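Local structure of mobilization protein A (Pseudomonas aeruginosa, 2NS6) at residues V38-S43 with L108-G113; L5-G10 with L70-E75. The protein nicks one DNA strand at the plasmid's origin of transfer and locally unwinds the DNA, as the relaxase of the relaxosome in conjugation. All blocks are in the same frame, centred on the assembly; numbering follows the deposited sequence.

Interaction 1: residues V38-S43 with L108-G113; sequences VLHAES and LAIHAG. With MN (manganese (II) ion), chain B.
Ile110 is gripped through both backbone polar atoms by 38-43. Its N donates to His40 O at 2.7 Å, and its O accepts from Leu39 N at 3.0 Å. Further along, Leu108 N reaches Glu42 O at 2.7 Å in a nearly linear bond (166°), and Glu42 N returns one to Leu108 O. His40 and Glu42 also join along their own strand: NE2 donates to OE2 at 3.1 Å, in the ring plane and onto the anti lone pair. Ser92 is a second partner of OE2, and Tyr106 bonds OE1, so the carboxylate is held at both oxygens. This is an antiparallel pair at one margin of the five-stranded relaxase sheet, and strand 38-44 is the outermost strand on this side. A beta bulge at Leu39 shifts the register by one residue.

On the face of Val38 and Ala41, His111 binds manganese through ND1 at 2.4 Å, with His119, His121 and a water. Its NE2 donates to Ile25 O, so the ring is held at both nitrogens, which fixes its rotation. Val38 CG2 lies 3.9 Å from that NE2. On the His40 face, Leu108 meets the Glu42 stem, CG to CG at 3.4 Å. Ile110 CD1 packs on His40 CB and CD2. Helix 84-99 covers this face. At the bulge, Leu39 CD1 touches Ala112 CB at 3.5 Å.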
loop_
_atom_site.group_PDB
_atom_site.type_symbol
_atom_site.label_atom_id
_atom_site.label_comp_id
_atom_site.label_asym_id
_atom_site.label_seq_id
_atom_site.Cartn_x
_atom_site.Cartn_y
_atom_site.Cartn_z
ATOM N N VAL A 38 5.311 -2.618 -15.357
ATOM C CA VAL A 38 4.509 -3.273 -14.313
ATOM C C VAL A 38 4.302 -4.769 -14.532
ATOM O O VAL A 38 3.694 -5.186 -15.515
ATOM C CB VAL A 38 3.113 -2.629 -14.168
ATOM C CG1 VAL A 38 2.376 -3.258 -12.971
ATOM C CG2 VAL A 38 3.250 -1.142 -13.966
ATOM N N LEU A 39 4.806 -5.560 -13.592
ATOM C CA LEU A 39 4.724 -7.020 -13.639
ATOM C C LEU A 39 3.540 -7.569 -12.843
ATOM O O LEU A 39 3.079 -8.688 -13.092
ATOM C CB LEU A 39 6.018 -7.613 -13.078
ATOM C CG LEU A 39 7.205 -7.947 -14.007
ATOM C CD1 LEU A 39 7.353 -6.951 -15.132
ATOM C CD2 LEU A 39 8.467 -8.004 -13.157
ATOM N N HIS A 40 3.056 -6.778 -11.888
ATOM C CA HIS A 40 1.944 -7.180 -11.040
ATOM C C HIS A 40 1.383 -6.006 -10.259
ATOM O O HIS A 40 2.117 -5.104 -9.871
ATOM C CB HIS A 40 2.399 -8.235 -10.037
ATOM C CG HIS A 40 1.330 -8.651 -9.073
ATOM N ND1 HIS A 40 0.184 -9.305 -9.471
ATOM C CD2 HIS A 40 1.240 -8.521 -7.726
ATOM C CE1 HIS A 40 -0.563 -9.563 -8.412
ATOM N NE2 HIS A 40 0.057 -9.100 -7.340
ATOM N N ALA A 41 0.076 -6.036 -10.022
ATOM C CA ALA A 41 -0.586 -4.990 -9.256
ATOM C C ALA A 41 -1.756 -5.612 -8.504
ATOM O O ALA A 41 -2.380 -6.543 -8.995
ATOM C CB ALA A 41 -1.080 -3.889 -10.182
ATOM N N GLU A 42 -2.026 -5.107 -7.302
ATOM C CA GLU A 42 -3.138 -5.585 -6.484
ATOM C C GLU A 42 -3.422 -4.594 -5.356
ATOM O O GLU A 42 -2.531 -3.872 -4.904
ATOM C CB GLU A 42 -2.838 -6.965 -5.866
ATOM C CG GLU A 42 -1.720 -6.962 -4.819
ATOM C CD GLU A 42 -1.671 -8.252 -3.990
ATOM O OE1 GLU A 42 -2.251 -8.285 -2.880
ATOM O OE2 GLU A 42 -1.054 -9.232 -4.451
ATOM N N SER A 43 -4.674 -4.555 -4.917
ATOM C CA SER A 43 -5.080 -3.694 -3.811
ATOM C C SER A 43 -5.899 -4.601 -2.908
ATOM O O SER A 43 -6.235 -5.719 -3.298
ATOM C CB SER A 43 -5.944 -2.518 -4.297
ATOM O OG SER A 43 -5.216 -1.669 -5.167
ATOM N N LEU A 108 -0.591 -2.043 -4.284
ATOM C CA LEU A 108 0.818 -2.332 -4.481
ATOM C C LEU A 108 1.059 -2.712 -5.924
ATOM O O LEU A 108 0.169 -3.192 -6.618
ATOM C CB LEU A 108 1.275 -3.475 -3.567
ATOM C CG LEU A 108 0.845 -4.908 -3.869
ATOM C CD1 LEU A 108 1.806 -5.542 -4.855
ATOM C CD2 LEU A 108 0.835 -5.722 -2.578
ATOM N N ALA A 109 2.279 -2.493 -6.377
ATOM C CA ALA A 109 2.619 -2.837 -7.736
ATOM C C ALA A 109 4.058 -3.330 -7.718
ATOM O O ALA A 109 4.880 -2.855 -6.924
ATOM C CB ALA A 109 2.475 -1.601 -8.628
ATOM N N ILE A 110 4.351 -4.305 -8.564
ATOM C CA ILE A 110 5.708 -4.848 -8.682
ATOM C C ILE A 110 6.264 -4.298 -9.993
ATOM O O ILE A 110 5.588 -4.343 -11.019
ATOM C CB ILE A 110 5.702 -6.409 -8.746
ATOM C CG1 ILE A 110 5.406 -6.993 -7.359
ATOM C CG2 ILE A 110 7.056 -6.913 -9.274
ATOM C CD1 ILE A 110 5.217 -8.517 -7.335
ATOM N N HIS A 111 7.486 -3.774 -9.955
ATOM C CA HIS A 111 8.122 -3.209 -11.141
ATOM C C HIS A 111 9.357 -3.977 -11.614
ATOM O O HIS A 111 10.077 -4.579 -10.813
ATOM C CB HIS A 111 8.522 -1.753 -10.878
ATOM C CG HIS A 111 7.377 -0.793 -10.916
ATOM N ND1 HIS A 111 7.519 0.549 -10.641
ATOM C CD2 HIS A 111 6.066 -0.979 -11.219
ATOM C CE1 HIS A 111 6.350 1.151 -10.773
ATOM N NE2 HIS A 111 5.452 0.245 -11.125
ATOM N N ALA A 112 9.606 -3.939 -12.919
ATOM C CA ALA A 112 10.767 -4.608 -13.492
ATOM C C ALA A 112 11.902 -3.605 -13.670
ATOM O O ALA A 112 12.217 -3.221 -14.797
ATOM C CB ALA A 112 10.409 -5.217 -14.846
ATOM N N GLY A 113 12.511 -3.170 -12.574
ATOM C CA GLY A 113 13.606 -2.220 -12.679
ATOM C C GLY A 113 14.671 -2.780 -13.604
ATOM O O GLY A 113 15.558 -3.524 -13.171
HETATM MN MN MN B . 9.436 1.632 -9.771
HETATM O O HOH W 1 10.534 1.453 -11.864
#

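Interaction 2: residues L5-G10 with L70-E75; sequences LTAKTG and LFKEVE
Gly10 has more surface buried by this contact than any other residue of the two segments, all of it backbone. Its N donates to Phe71 O and its O accepts from Leu70 N, both at 2.9 Å; the second bond is bent. Its CA lies over one face of the Phe71 ring. The two segments are antiparallel neighbours in the five-stranded relaxase sheet, with 5-10 as an outermost strand. Backbone bonds also tie Thr6 to Glu75.

Lys8 is the next most buried. Its N donates to Glu73 O, and its O accepts from Glu73 N at 2.7 Å. The two side chains run side by side on the same face. Lys8 CD passes 3.9 Å from Glu73 OE1, but the charged ends do not meet: Lys8 NZ stays 5.3 Å from Glu73 OE1. The Lys8 chain is bent at its last two torsions, while Glu73 is extended and gives OE2 to a salt bridge with Lys21.

Glu75 follows. Its CB lies 3.8 Å from Thr6 OG1, and its side chain continues to His119 and His121 of the manganese site. On the reverse face, that of Ala7 and Val74, Leu5 CG packs on Val74 CG1. Trp172 of helix 164-181 touches Leu5, and Trp164 touches Ala7 and Lys72. There Lys72 has CG anti to its backbone N (chi1 -179°) and bends at chi2; its CD comes within 3.5 Å of Thr9 OG1.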
loop_
_atom_site.group_PDB
_atom_site.type_symbol
_atom_site.label_atom_id
_atom_site.label_comp_id
_atom_site.label_asym_id
_atom_site.label_seq_id
_atom_site.Cartn_x
_atom_site.Cartn_y
_atom_site.Cartn_z
ATOM N N LEU A 5 14.756 -1.391 2.110
ATOM C CA LEU A 5 13.378 -0.920 2.168
ATOM C C LEU A 5 13.360 0.497 2.723
ATOM O O LEU A 5 14.049 0.792 3.700
ATOM C CB LEU A 5 12.553 -1.847 3.060
ATOM C CG LEU A 5 11.085 -1.500 3.336
ATOM C CD1 LEU A 5 10.311 -2.776 3.651
ATOM C CD2 LEU A 5 10.985 -0.516 4.498
ATOM N N THR A 6 12.584 1.376 2.096
ATOM C CA THR A 6 12.476 2.761 2.552
ATOM C C THR A 6 11.000 3.089 2.696
ATOM O O THR A 6 10.146 2.283 2.335
ATOM C CB THR A 6 13.096 3.751 1.543
ATOM O OG1 THR A 6 12.430 3.619 0.285
ATOM C CG2 THR A 6 14.588 3.464 1.342
ATOM N N ALA A 7 10.694 4.272 3.212
ATOM C CA ALA A 7 9.303 4.662 3.393
ATOM C C ALA A 7 9.147 6.165 3.567
ATOM O O ALA A 7 10.055 6.831 4.054
ATOM C CB ALA A 7 8.721 3.939 4.600
ATOM N N LYS A 8 7.992 6.689 3.167
ATOM C CA LYS A 8 7.691 8.111 3.295
ATOM C C LYS A 8 6.177 8.340 3.220
ATOM O O LYS A 8 5.452 7.523 2.652
ATOM C CB LYS A 8 8.390 8.910 2.196
ATOM C CG LYS A 8 8.108 8.415 0.792
ATOM C CD LYS A 8 8.582 9.415 -0.252
ATOM C CE LYS A 8 10.057 9.720 -0.093
ATOM N NZ LYS A 8 10.868 8.467 -0.107
ATOM N N THR A 9 5.709 9.449 3.794
ATOM C CA THR A 9 4.281 9.780 3.802
ATOM C C THR A 9 3.943 10.835 2.741
ATOM O O THR A 9 4.796 11.633 2.359
ATOM C CB THR A 9 3.842 10.321 5.193
ATOM O OG1 THR A 9 4.339 9.460 6.229
ATOM C CG2 THR A 9 2.315 10.377 5.293
ATOM N N GLY A 10 2.699 10.832 2.267
ATOM C CA GLY A 10 2.276 11.805 1.267
ATOM C C GLY A 10 1.113 12.661 1.755
ATOM O O GLY A 10 0.048 12.135 2.076
ATOM N N LEU A 70 -2.393 11.286 3.351
ATOM C CA LEU A 70 -3.071 10.579 2.267
ATOM C C LEU A 70 -2.677 9.103 2.204
ATOM O O LEU A 70 -3.515 8.238 1.934
ATOM C CB LEU A 70 -2.760 11.253 0.926
ATOM C CG LEU A 70 -3.299 12.682 0.754
ATOM C CD1 LEU A 70 -2.638 13.320 -0.446
ATOM C CD2 LEU A 70 -4.829 12.657 0.584
ATOM N N PHE A 71 -1.402 8.819 2.457
ATOM C CA PHE A 71 -0.918 7.445 2.430
ATOM C C PHE A 71 0.551 7.360 2.835
ATOM O O PHE A 71 1.268 8.354 2.830
ATOM C CB PHE A 71 -1.105 6.848 1.028
ATOM C CG PHE A 71 -0.334 7.565 -0.034
ATOM C CD1 PHE A 71 1.008 7.270 -0.258
ATOM C CD2 PHE A 71 -0.930 8.578 -0.776
ATOM C CE1 PHE A 71 1.744 7.973 -1.202
ATOM C CE2 PHE A 71 -0.204 9.290 -1.725
ATOM C CZ PHE A 71 1.136 8.990 -1.939
ATOM N N LYS A 72 0.972 6.154 3.196
ATOM C CA LYS A 72 2.344 5.863 3.584
ATOM C C LYS A 72 2.886 4.984 2.460
ATOM O O LYS A 72 2.429 3.852 2.261
ATOM C CB LYS A 72 2.360 5.089 4.904
ATOM C CG LYS A 72 3.749 4.744 5.452
ATOM C CD LYS A 72 4.496 5.981 5.914
ATOM C CE LYS A 72 5.808 5.631 6.597
ATOM N NZ LYS A 72 5.592 5.017 7.943
ATOM N N GLU A 73 3.849 5.514 1.720
ATOM C CA GLU A 73 4.452 4.793 0.606
ATOM C C GLU A 73 5.672 4.010 1.057
ATOM O O GLU A 73 6.592 4.563 1.659
ATOM C CB GLU A 73 4.858 5.779 -0.485
ATOM C CG GLU A 73 5.687 5.173 -1.610
ATOM C CD GLU A 73 5.863 6.139 -2.763
ATOM O OE1 GLU A 73 6.300 7.281 -2.515
ATOM O OE2 GLU A 73 5.561 5.751 -3.915
ATOM N N VAL A 74 5.679 2.720 0.763
ATOM C CA VAL A 74 6.796 1.869 1.134
ATOM C C VAL A 74 7.406 1.287 -0.140
ATOM O O VAL A 74 6.680 0.926 -1.070
ATOM C CB VAL A 74 6.340 0.715 2.051
ATOM C CG1 VAL A 74 7.543 -0.106 2.489
ATOM C CG2 VAL A 74 5.613 1.268 3.270
ATOM N N GLU A 75 8.735 1.215 -0.183
ATOM C CA GLU A 75 9.435 0.664 -1.346
ATOM C C GLU A 75 10.480 -0.352 -0.912
ATOM O O GLU A 75 11.292 -0.082 -0.024
ATOM C CB GLU A 75 10.127 1.766 -2.153
ATOM C CG GLU A 75 10.561 1.289 -3.539
ATOM C CD GLU A 75 11.192 2.385 -4.382
ATOM O OE1 GLU A 75 10.714 3.537 -4.324
ATOM O OE2 GLU A 75 12.155 2.084 -5.117
#

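Interactions 1 and 2 lie at the two margins of one five-stranded antiparallel sheet. Its order is 5-10, 71-77, 117-124, 106-113, 38-44, so strand 117-124 is the centre that separates them. Their centres are about 16 Å apart and their nearest atoms about 7 Å, without touching. Along the chain the segments alternate: 5-10, 38-43, 70-75, 108-113. Each edge strand thus pairs with a strand that comes later, and helices 18-26, 53-63 and 84-99 fall between them. The central strand supplies His119 and His121, which bind the metal with His111 of interaction 1. The metal ligands thus come from the central strand and its neighbour 106-113, while Glu75 of interaction 2 approaches from the other side as a neighbour, not a ligand.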